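Local coordinates for protein alpha-rhamnosidase (PDB 6I60) that probably hydrolyses terminal non-reducing alpha-L-rhamnose residues from alpha-L-rhamnosides, at residues L512-A517 / G525-Y530; I518-M523 / S825-F830; G626-T631 / S666-K671. One frame throughout, in Å; residues are numbered along the deposited sequence.

Contact 1. Residues L512-A517 / G525-Y530; sequences LSAEEA and GFYRKY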
loop_
_atom_site.group_PDB
_atom_site.type_symbol
_atom_site.label_atom_id
_atom_site.label_comp_id
_atom_site.label_asym_id
_atom_site.label_seq_id
_atom_site.Cartn_x
_atom_site.Cartn_y
_atom_site.Cartn_z
ATOM N N LEU A 512 2.176 11.224 -2.310
ATOM C CA LEU A 512 1.293 12.146 -1.604
ATOM C C LEU A 512 0.296 11.419 -0.711
ATOM O O LEU A 512 -0.175 11.991 0.280
ATOM C CB LEU A 512 0.551 13.030 -2.604
ATOM C CG LEU A 512 1.421 14.005 -3.399
ATOM C CD1 LEU A 512 0.684 14.476 -4.637
ATOM C CD2 LEU A 512 1.843 15.184 -2.534
ATOM N N SER A 513 -0.047 10.174 -1.038
ATOM C CA SER A 513 -0.992 9.399 -0.246
ATOM C C SER A 513 -0.309 8.360 0.634
ATOM O O SER A 513 -0.994 7.526 1.233
ATOM C CB SER A 513 -2.022 8.723 -1.157
ATOM O OG SER A 513 -1.422 7.754 -1.998
ATOM N N ALA A 514 1.021 8.399 0.736
ATOM C CA ALA A 514 1.726 7.395 1.526
ATOM C C ALA A 514 1.462 7.571 3.016
ATOM O O ALA A 514 1.352 6.585 3.752
ATOM C CB ALA A 514 3.225 7.451 1.231
ATOM N N GLU A 515 1.357 8.820 3.480
ATOM C CA GLU A 515 1.096 9.057 4.896
ATOM C C GLU A 515 -0.304 8.606 5.293
ATOM O O GLU A 515 -0.502 8.117 6.413
ATOM C CB GLU A 515 1.293 10.537 5.227
ATOM C CG GLU A 515 1.260 10.854 6.713
ATOM C CD GLU A 515 1.615 12.298 7.011
ATOM O OE1 GLU A 515 1.054 13.199 6.352
ATOM O OE2 GLU A 515 2.454 12.533 7.905
ATOM N N GLU A 516 -1.280 8.752 4.395
ATOM C CA GLU A 516 -2.636 8.311 4.707
ATOM C C GLU A 516 -2.711 6.794 4.817
ATOM O O GLU A 516 -3.323 6.263 5.751
ATOM C CB GLU A 516 -3.609 8.823 3.644
ATOM C CG GLU A 516 -4.905 8.032 3.549
ATOM C CD GLU A 516 -4.853 6.951 2.485
ATOM O OE1 GLU A 516 -5.200 5.792 2.797
ATOM O OE2 GLU A 516 -4.459 7.258 1.341
ATOM N N ALA A 517 -2.090 6.082 3.872
ATOM C CA ALA A 517 -2.148 4.623 3.877
ATOM C C ALA A 517 -1.478 4.046 5.118
ATOM O O ALA A 517 -1.939 3.041 5.674
ATOM C CB ALA A 517 -1.499 4.072 2.609
ATOM N N GLY A 525 5.441 -3.739 4.985
ATOM C CA GLY A 525 5.757 -4.812 4.059
ATOM C C GLY A 525 5.478 -4.443 2.618
ATOM O O GLY A 525 6.202 -4.867 1.712
ATOM N N PHE A 526 4.435 -3.643 2.385
ATOM C CA PHE A 526 4.103 -3.224 1.028
ATOM C C PHE A 526 5.126 -2.232 0.490
ATOM O O PHE A 526 5.563 -2.343 -0.663
ATOM C CB PHE A 526 2.702 -2.616 1.007
ATOM C CG PHE A 526 2.165 -2.377 -0.371
ATOM C CD1 PHE A 526 1.550 -3.398 -1.075
ATOM C CD2 PHE A 526 2.269 -1.127 -0.961
ATOM C CE1 PHE A 526 1.049 -3.178 -2.345
ATOM C CE2 PHE A 526 1.773 -0.902 -2.232
ATOM C CZ PHE A 526 1.161 -1.928 -2.924
ATOM N N TYR A 527 5.525 -1.256 1.308
ATOM C CA TYR A 527 6.424 -0.215 0.826
ATOM C C TYR A 527 7.851 -0.724 0.672
ATOM O O TYR A 527 8.589 -0.236 -0.192
ATOM C CB TYR A 527 6.379 0.990 1.764
ATOM C CG TYR A 527 5.153 1.848 1.560
ATOM C CD1 TYR A 527 4.626 2.045 0.290
ATOM C CD2 TYR A 527 4.516 2.455 2.633
ATOM C CE1 TYR A 527 3.506 2.823 0.095
ATOM C CE2 TYR A 527 3.392 3.238 2.448
ATOM C CZ TYR A 527 2.892 3.417 1.177
ATOM O OH TYR A 527 1.773 4.194 0.985
ATOM N N ARG A 528 8.257 -1.697 1.491
ATOM C CA ARG A 528 9.583 -2.283 1.335
ATOM C C ARG A 528 9.723 -2.961 -0.021
ATOM O O ARG A 528 10.780 -2.883 -0.659
ATOM C CB ARG A 528 9.854 -3.273 2.466
ATOM C CG ARG A 528 10.404 -2.636 3.730
ATOM C CD ARG A 528 10.457 -3.640 4.869
ATOM N NE ARG A 528 11.829 -3.985 5.232
ATOM C CZ ARG A 528 12.330 -5.216 5.180
ATOM N NH1 ARG A 528 11.572 -6.229 4.779
ATOM N NH2 ARG A 528 13.590 -5.435 5.532
ATOM N N LYS A 529 8.663 -3.630 -0.479
ATOM C CA LYS A 529 8.677 -4.217 -1.814
ATOM C C LYS A 529 8.669 -3.138 -2.889
ATOM O O LYS A 529 9.358 -3.265 -3.908
ATOM C CB LYS A 529 7.482 -5.157 -1.984
ATOM C CG LYS A 529 7.364 -5.777 -3.366
ATOM C CD LYS A 529 6.155 -5.239 -4.105
ATOM C CE LYS A 529 5.945 -5.963 -5.424
ATOM N NZ LYS A 529 5.543 -5.023 -6.506
ATOM N N TYR A 530 7.897 -2.068 -2.681
ATOM C CA TYR A 530 7.835 -1.002 -3.675
ATOM C C TYR A 530 9.127 -0.197 -3.703
ATOM O O TYR A 530 9.556 0.263 -4.768
ATOM C CB TYR A 530 6.640 -0.088 -3.400
ATOM C CG TYR A 530 6.380 0.908 -4.507
ATOM C CD1 TYR A 530 6.184 0.484 -5.817
ATOM C CD2 TYR A 530 6.338 2.272 -4.247
ATOM C CE1 TYR A 530 5.946 1.392 -6.836
ATOM C CE2 TYR A 530 6.102 3.187 -5.261
ATOM C CZ TYR A 530 5.907 2.742 -6.553
ATOM O OH TYR A 530 5.674 3.648 -7.563
#

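Contact 2. Residues I518-M523 / S825-F830; sequences IFNFDM and SVDAWF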
loop_
_atom_site.group_PDB
_atom_site.type_symbol
_atom_site.label_atom_id
_atom_site.label_comp_id
_atom_site.label_asym_id
_atom_site.label_seq_id
_atom_site.Cartn_x
_atom_site.Cartn_y
_atom_site.Cartn_z
ATOM N N ILE A 518 -0.389 4.669 5.566
ATOM C CA ILE A 518 0.292 4.200 6.769
ATOM C C ILE A 518 -0.616 4.348 7.983
ATOM O O ILE A 518 -0.689 3.453 8.835
ATOM C CB ILE A 518 1.624 4.952 6.948
ATOM C CG1 ILE A 518 2.665 4.423 5.962
ATOM C CG2 ILE A 518 2.132 4.824 8.373
ATOM C CD1 ILE A 518 3.932 5.248 5.918
ATOM N N PHE A 519 -1.338 5.468 8.073
ATOM C CA PHE A 519 -2.247 5.678 9.196
ATOM C C PHE A 519 -3.402 4.686 9.186
ATOM O O PHE A 519 -3.880 4.283 10.252
ATOM C CB PHE A 519 -2.789 7.106 9.180
ATOM C CG PHE A 519 -2.076 8.034 10.119
ATOM C CD1 PHE A 519 -1.127 8.924 9.645
ATOM C CD2 PHE A 519 -2.351 8.012 11.476
ATOM C CE1 PHE A 519 -0.465 9.776 10.506
ATOM C CE2 PHE A 519 -1.693 8.863 12.344
ATOM C CZ PHE A 519 -0.748 9.746 11.859
ATOM N N ASN A 520 -3.854 4.276 8.002
ATOM C CA ASN A 520 -5.023 3.413 7.893
ATOM C C ASN A 520 -4.678 1.933 7.813
ATOM O O ASN A 520 -5.449 1.102 8.307
ATOM C CB ASN A 520 -5.850 3.802 6.664
ATOM C CG ASN A 520 -6.751 4.989 6.923
ATOM O OD1 ASN A 520 -7.435 5.053 7.945
ATOM N ND2 ASN A 520 -6.756 5.940 5.996
ATOM N N PHE A 521 -3.546 1.581 7.206
ATOM C CA PHE A 521 -3.222 0.186 6.943
ATOM C C PHE A 521 -1.766 -0.088 7.289
ATOM O O PHE A 521 -0.934 0.821 7.340
ATOM C CB PHE A 521 -3.496 -0.184 5.477
ATOM C CG PHE A 521 -4.766 0.409 4.930
ATOM C CD1 PHE A 521 -6.001 -0.085 5.316
ATOM C CD2 PHE A 521 -4.724 1.464 4.035
ATOM C CE1 PHE A 521 -7.169 0.460 4.817
ATOM C CE2 PHE A 521 -5.889 2.012 3.534
ATOM C CZ PHE A 521 -7.112 1.509 3.927
ATOM N N ASP A 522 -1.474 -1.363 7.541
ATOM C CA ASP A 522 -0.106 -1.829 7.746
ATOM C C ASP A 522 0.591 -1.877 6.392
ATOM O O ASP A 522 0.279 -2.734 5.557
ATOM C CB ASP A 522 -0.108 -3.198 8.421
ATOM C CG ASP A 522 1.285 -3.669 8.798
ATOM O OD1 ASP A 522 1.399 -4.560 9.668
ATOM O OD2 ASP A 522 2.266 -3.152 8.225
ATOM N N MET A 523 1.537 -0.964 6.169
ATOM C CA MET A 523 2.129 -0.778 4.850
ATOM C C MET A 523 3.631 -1.011 4.793
ATOM O O MET A 523 4.216 -0.857 3.714
ATOM C CB MET A 523 1.833 0.637 4.332
ATOM C CG MET A 523 0.376 1.046 4.424
ATOM S SD MET A 523 -0.578 0.512 2.996
ATOM C CE MET A 523 0.576 0.855 1.670
ATOM N N SER A 825 -4.682 12.642 0.601
ATOM C CA SER A 825 -3.792 13.005 1.697
ATOM C C SER A 825 -4.507 13.707 2.844
ATOM O O SER A 825 -3.905 13.883 3.908
ATOM C CB SER A 825 -2.662 13.896 1.179
ATOM O OG SER A 825 -3.136 14.812 0.207
ATOM N N VAL A 826 -5.765 14.110 2.659
ATOM C CA VAL A 826 -6.480 14.814 3.717
ATOM C C VAL A 826 -6.803 13.875 4.870
ATOM O O VAL A 826 -6.965 14.316 6.014
ATOM C CB VAL A 826 -7.747 15.474 3.144
ATOM C CG1 VAL A 826 -8.486 16.257 4.217
ATOM C CG2 VAL A 826 -7.369 16.382 2.003
ATOM N N ASP A 827 -6.888 12.569 4.599
ATOM C CA ASP A 827 -7.175 11.618 5.667
ATOM C C ASP A 827 -6.083 11.619 6.727
ATOM O O ASP A 827 -6.356 11.335 7.898
ATOM C CB ASP A 827 -7.357 10.216 5.094
ATOM C CG ASP A 827 -8.314 9.379 5.914
ATOM O OD1 ASP A 827 -9.490 9.782 6.043
ATOM O OD2 ASP A 827 -7.888 8.327 6.436
ATOM N N ALA A 828 -4.844 11.932 6.340
ATOM C CA ALA A 828 -3.785 12.084 7.330
ATOM C C ALA A 828 -4.038 13.282 8.235
ATOM O O ALA A 828 -3.689 13.248 9.420
ATOM C CB ALA A 828 -2.429 12.216 6.638
ATOM N N TRP A 829 -4.646 14.342 7.697
ATOM C CA TRP A 829 -4.975 15.502 8.515
ATOM C C TRP A 829 -6.039 15.170 9.554
ATOM O O TRP A 829 -6.030 15.740 10.652
ATOM C CB TRP A 829 -5.436 16.654 7.622
ATOM C CG TRP A 829 -5.634 17.947 8.347
ATOM C CD1 TRP A 829 -4.667 18.736 8.894
ATOM C CD2 TRP A 829 -6.882 18.602 8.603
ATOM N NE1 TRP A 829 -5.234 19.843 9.478
ATOM C CE2 TRP A 829 -6.593 19.785 9.312
ATOM C CE3 TRP A 829 -8.214 18.303 8.302
ATOM C CZ2 TRP A 829 -7.587 20.669 9.725
ATOM C CZ3 TRP A 829 -9.201 19.185 8.712
ATOM C CH2 TRP A 829 -8.882 20.353 9.416
ATOM N N PHE A 830 -6.956 14.252 9.233
ATOM C CA PHE A 830 -7.984 13.868 10.194
ATOM C C PHE A 830 -7.376 13.173 11.406
ATOM O O PHE A 830 -7.843 13.360 12.536
ATOM C CB PHE A 830 -9.017 12.959 9.527
ATOM C CG PHE A 830 -9.747 13.602 8.384
ATOM C CD1 PHE A 830 -9.939 14.973 8.347
ATOM C CD2 PHE A 830 -10.249 12.831 7.349
ATOM C CE1 PHE A 830 -10.616 15.564 7.297
ATOM C CE2 PHE A 830 -10.926 13.414 6.296
ATOM C CZ PHE A 830 -11.110 14.784 6.270
#

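Contact 3. Residues G626-T631 / S666-K671; sequences GELTST and SAFNKK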
loop_
_atom_site.group_PDB
_atom_site.type_symbol
_atom_site.label_atom_id
_atom_site.label_comp_id
_atom_site.label_asym_id
_atom_site.label_seq_id
_atom_site.Cartn_x
_atom_site.Cartn_y
_atom_site.Cartn_z
ATOM N N GLY A 626 5.228 25.423 -11.579
ATOM C CA GLY A 626 5.968 24.181 -11.744
ATOM C C GLY A 626 7.417 24.289 -11.309
ATOM O O GLY A 626 7.951 23.380 -10.667
ATOM N N GLU A 627 8.075 25.401 -11.649
ATOM C CA GLU A 627 9.467 25.581 -11.251
ATOM C C GLU A 627 9.598 25.831 -9.752
ATOM O O GLU A 627 10.643 25.530 -9.164
ATOM C CB GLU A 627 10.101 26.724 -12.049
ATOM C CG GLU A 627 9.676 28.121 -11.615
ATOM C CD GLU A 627 8.235 28.436 -11.977
ATOM O OE1 GLU A 627 7.788 28.015 -13.067
ATOM O OE2 GLU A 627 7.549 29.103 -11.171
ATOM N N LEU A 628 8.556 26.376 -9.119
ATOM C CA LEU A 628 8.562 26.543 -7.670
ATOM C C LEU A 628 8.317 25.209 -6.976
ATOM O O LEU A 628 9.002 24.866 -6.006
ATOM C CB LEU A 628 7.503 27.566 -7.256
ATOM C CG LEU A 628 7.540 28.120 -5.828
ATOM C CD1 LEU A 628 7.301 29.619 -5.833
ATOM C CD2 LEU A 628 6.524 27.421 -4.940
ATOM N N THR A 629 7.337 24.447 -7.465
ATOM C CA THR A 629 7.103 23.101 -6.947
ATOM C C THR A 629 8.326 22.211 -7.130
ATOM O O THR A 629 8.638 21.402 -6.250
ATOM C CB THR A 629 5.889 22.473 -7.638
ATOM O OG1 THR A 629 4.849 23.461 -7.776
ATOM C CG2 THR A 629 5.350 21.308 -6.837
ATOM N N SER A 630 9.052 22.366 -8.244
ATOM C CA SER A 630 10.215 21.518 -8.492
ATOM C C SER A 630 11.353 21.865 -7.544
ATOM O O SER A 630 12.003 20.973 -6.984
ATOM C CB SER A 630 10.663 21.659 -9.942
ATOM O OG SER A 630 10.019 20.707 -10.764
ATOM N N THR A 631 11.621 23.159 -7.364
ATOM C CA THR A 631 12.637 23.580 -6.408
ATOM C C THR A 631 12.205 23.285 -4.980
ATOM O O THR A 631 13.053 23.037 -4.115
ATOM C CB THR A 631 12.939 25.067 -6.590
ATOM O OG1 THR A 631 13.066 25.359 -7.988
ATOM C CG2 THR A 631 14.229 25.441 -5.890
ATOM N N SER A 666 18.053 30.023 -0.147
ATOM C CA SER A 666 18.455 31.378 -0.521
ATOM C C SER A 666 18.239 31.633 -2.007
ATOM O O SER A 666 17.877 32.746 -2.406
ATOM C CB SER A 666 19.915 31.622 -0.140
ATOM O OG SER A 666 20.739 30.543 -0.542
ATOM N N ALA A 667 18.453 30.616 -2.842
ATOM C CA ALA A 667 18.159 30.753 -4.264
ATOM C C ALA A 667 16.663 30.677 -4.540
ATOM O O ALA A 667 16.175 31.314 -5.482
ATOM C CB ALA A 667 18.902 29.679 -5.060
ATOM N N PHE A 668 15.928 29.904 -3.736
ATOM C CA PHE A 668 14.474 29.850 -3.863
ATOM C C PHE A 668 13.849 31.206 -3.570
ATOM O O PHE A 668 12.926 31.639 -4.269
ATOM C CB PHE A 668 13.921 28.780 -2.917
ATOM C CG PHE A 668 12.434 28.599 -2.982
ATOM C CD1 PHE A 668 11.602 29.279 -2.107
ATOM C CD2 PHE A 668 11.870 27.716 -3.887
ATOM C CE1 PHE A 668 10.234 29.104 -2.152
ATOM C CE2 PHE A 668 10.501 27.536 -3.936
ATOM C CZ PHE A 668 9.681 28.233 -3.066
ATOM N N ASN A 669 14.346 31.896 -2.540
ATOM C CA ASN A 669 13.785 33.187 -2.156
ATOM C C ASN A 669 14.199 34.298 -3.108
ATOM O O ASN A 669 13.417 35.225 -3.348
ATOM C CB ASN A 669 14.204 33.536 -0.729
ATOM C CG ASN A 669 13.360 32.833 0.314
ATOM O OD1 ASN A 669 12.162 32.623 0.120
ATOM N ND2 ASN A 669 13.981 32.460 1.428
ATOM N N LYS A 670 15.412 34.228 -3.658
ATOM C CA LYS A 670 15.864 35.270 -4.571
ATOM C C LYS A 670 15.039 35.297 -5.853
ATOM O O LYS A 670 14.884 36.360 -6.465
ATOM C CB LYS A 670 17.345 35.075 -4.896
ATOM C CG LYS A 670 18.292 35.672 -3.869
ATOM C CD LYS A 670 19.704 35.787 -4.428
ATOM C CE LYS A 670 20.679 34.905 -3.662
ATOM N NZ LYS A 670 22.051 34.959 -4.240
ATOM N N LYS A 671 14.497 34.151 -6.267
ATOM C CA LYS A 671 13.759 34.061 -7.520
ATOM C C LYS A 671 12.248 34.148 -7.350
ATOM O O LYS A 671 11.554 34.488 -8.314
ATOM C CB LYS A 671 14.102 32.751 -8.245
ATOM C CG LYS A 671 13.783 32.753 -9.737
ATOM C CD LYS A 671 14.605 31.713 -10.489
ATOM C CE LYS A 671 15.458 32.351 -11.582
ATOM N NZ LYS A 671 16.331 31.359 -12.277
#

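Contact 1. Residues L512-A517 / G525-Y530
The phenol oxygen of Y527 packs against carbons of A514 and A517, in plain van der Waals contact. Its OH lies 3.2 Å from A514 CA. It is also near the two methyl groups, at 3.6 Å from A514 CB and 3.7 Å from A517 CB. These two alanines are three residues apart, so they fall on the same side of helix 514-520. The hydroxyl end of the side chain leads, with Y527 CZ 4.0 Å from A514 CB and that methyl oblique to the ring. Y527 CG stands opposite the carbonyl carbon and beside the backbone N (chi1 -78°), which sends the ring across to the other helix. As A514 and A517 carry only methyls, the phenol end comes close to the helix backbone. That backbone is held by A517 N bonding to S513 O at 3.2 Å. S513 OG is hydrogen-bonded to D509 O. I568 and L572 of helix 564-576 also touch Y527. With an alanine here, the methyls of A514 and A517 would probably lose their partner and a gap would open between the two helices. Such helix-to-helix packing between successive helices belongs to the helical core of a six-hairpin glycosidase domain, the (alpha/alpha)6 barrel of this rhamnosidase family.

Contact 2. Residues I518-M523 / S825-F830
N520 reaches across to D827, and its side chain has a neighbour at nearly every step. CB rests over the centre of the F521 ring, 3.5 Å above its plane. CG is set beside the backbone N and opposite the carbonyl carbon (chi1 -81°), a torsion that swings the amide off the end of helix 514-520 toward helix 826-835. At the tip the two amide atoms part. OD1 takes a hydrogen bond from Y831 OH. ND2 gives one to D827 OD2, at 2.7 Å and with an N-H...O angle of 163°. The acceptor lies close to the amide plane. On the aspartate the bond arrives on the anti side, 29° out of the carboxylate plane. The other carboxylate oxygen, D827 OD1, is hydrogen-bonded to H479 ND1 of helix 473-488. Beside this polar pair the contact is looser: F519 CD1 comes to 4.6 Å from A828 CB, and the F519 ring also meets Y831 and Y575. Donor and acceptor ends of the amide are thus both used, which fixes which way round it sits. Both oxygens of the buried D827 have a partner as well, and these polar bonds tie helices 514-520, 826-835 and 473-488 together.

Contact 3. Residues G626-T631 / S666-K671
F668 lays the far end of its ring against L628, with F668 CZ 3.5 Å from L628 CG. The branch point of the leucine meets the ring obliquely, and the two side chains cross at about a right angle. Both leucine methyls also come near the same ring atom, L628 CD2 at 3.8 Å and CD1 at 3.9 Å from F668 CZ. The CD2-CE2 edge of the ring faces T631 CG2, which sits 3.8 Å from F668 CD2. L628 O also lies at this edge, in the ring plane. F668 CG is anti to the backbone N (chi1 -178°), which carries the ring straight toward the partner helix. Helices 626-648 and 651-672 follow each other directly and run antiparallel, a helical hairpin as in an (alpha/alpha)6 barrel. The contact joins the start of the first helix to the end of the second. T631 shows its methyl to the ring because its hydroxyl is turned back on its own helix. T631 OG1 gives a hydrogen bond to E627 O at 2.7 Å, nearly in line with the carbonyl. E627 O also accepts from T631 N at 3.1 Å. F672 meets F668 edge-to-face, and P727 of helix 722-729 touches F668 too.

In the fold
All three contacts are buried and lie in the six-hairpin glycosidase domain. Contacts 1 and 2 share helix 514-520 close to the centre of the molecule, with their own centres 10 Å apart. They touch directly, for instance at E516 CG and D827 CB, 3.6 Å apart. Contact 1 joins neighbours in sequence, whereas contact 2 brings together segments some 300 residues apart. Contact 3 lies farther out, about 28 Å from contact 1 and 29 Å from contact 2, centre to centre. It touches neither. Its helix 651-672 also carries Y656, E659 and L660, which contact a bound 2-(2-ethoxyethoxy)ethanol molecule. Contact 2 is polar; contacts 1 and 3 are aromatic packing against small or aliphatic groups.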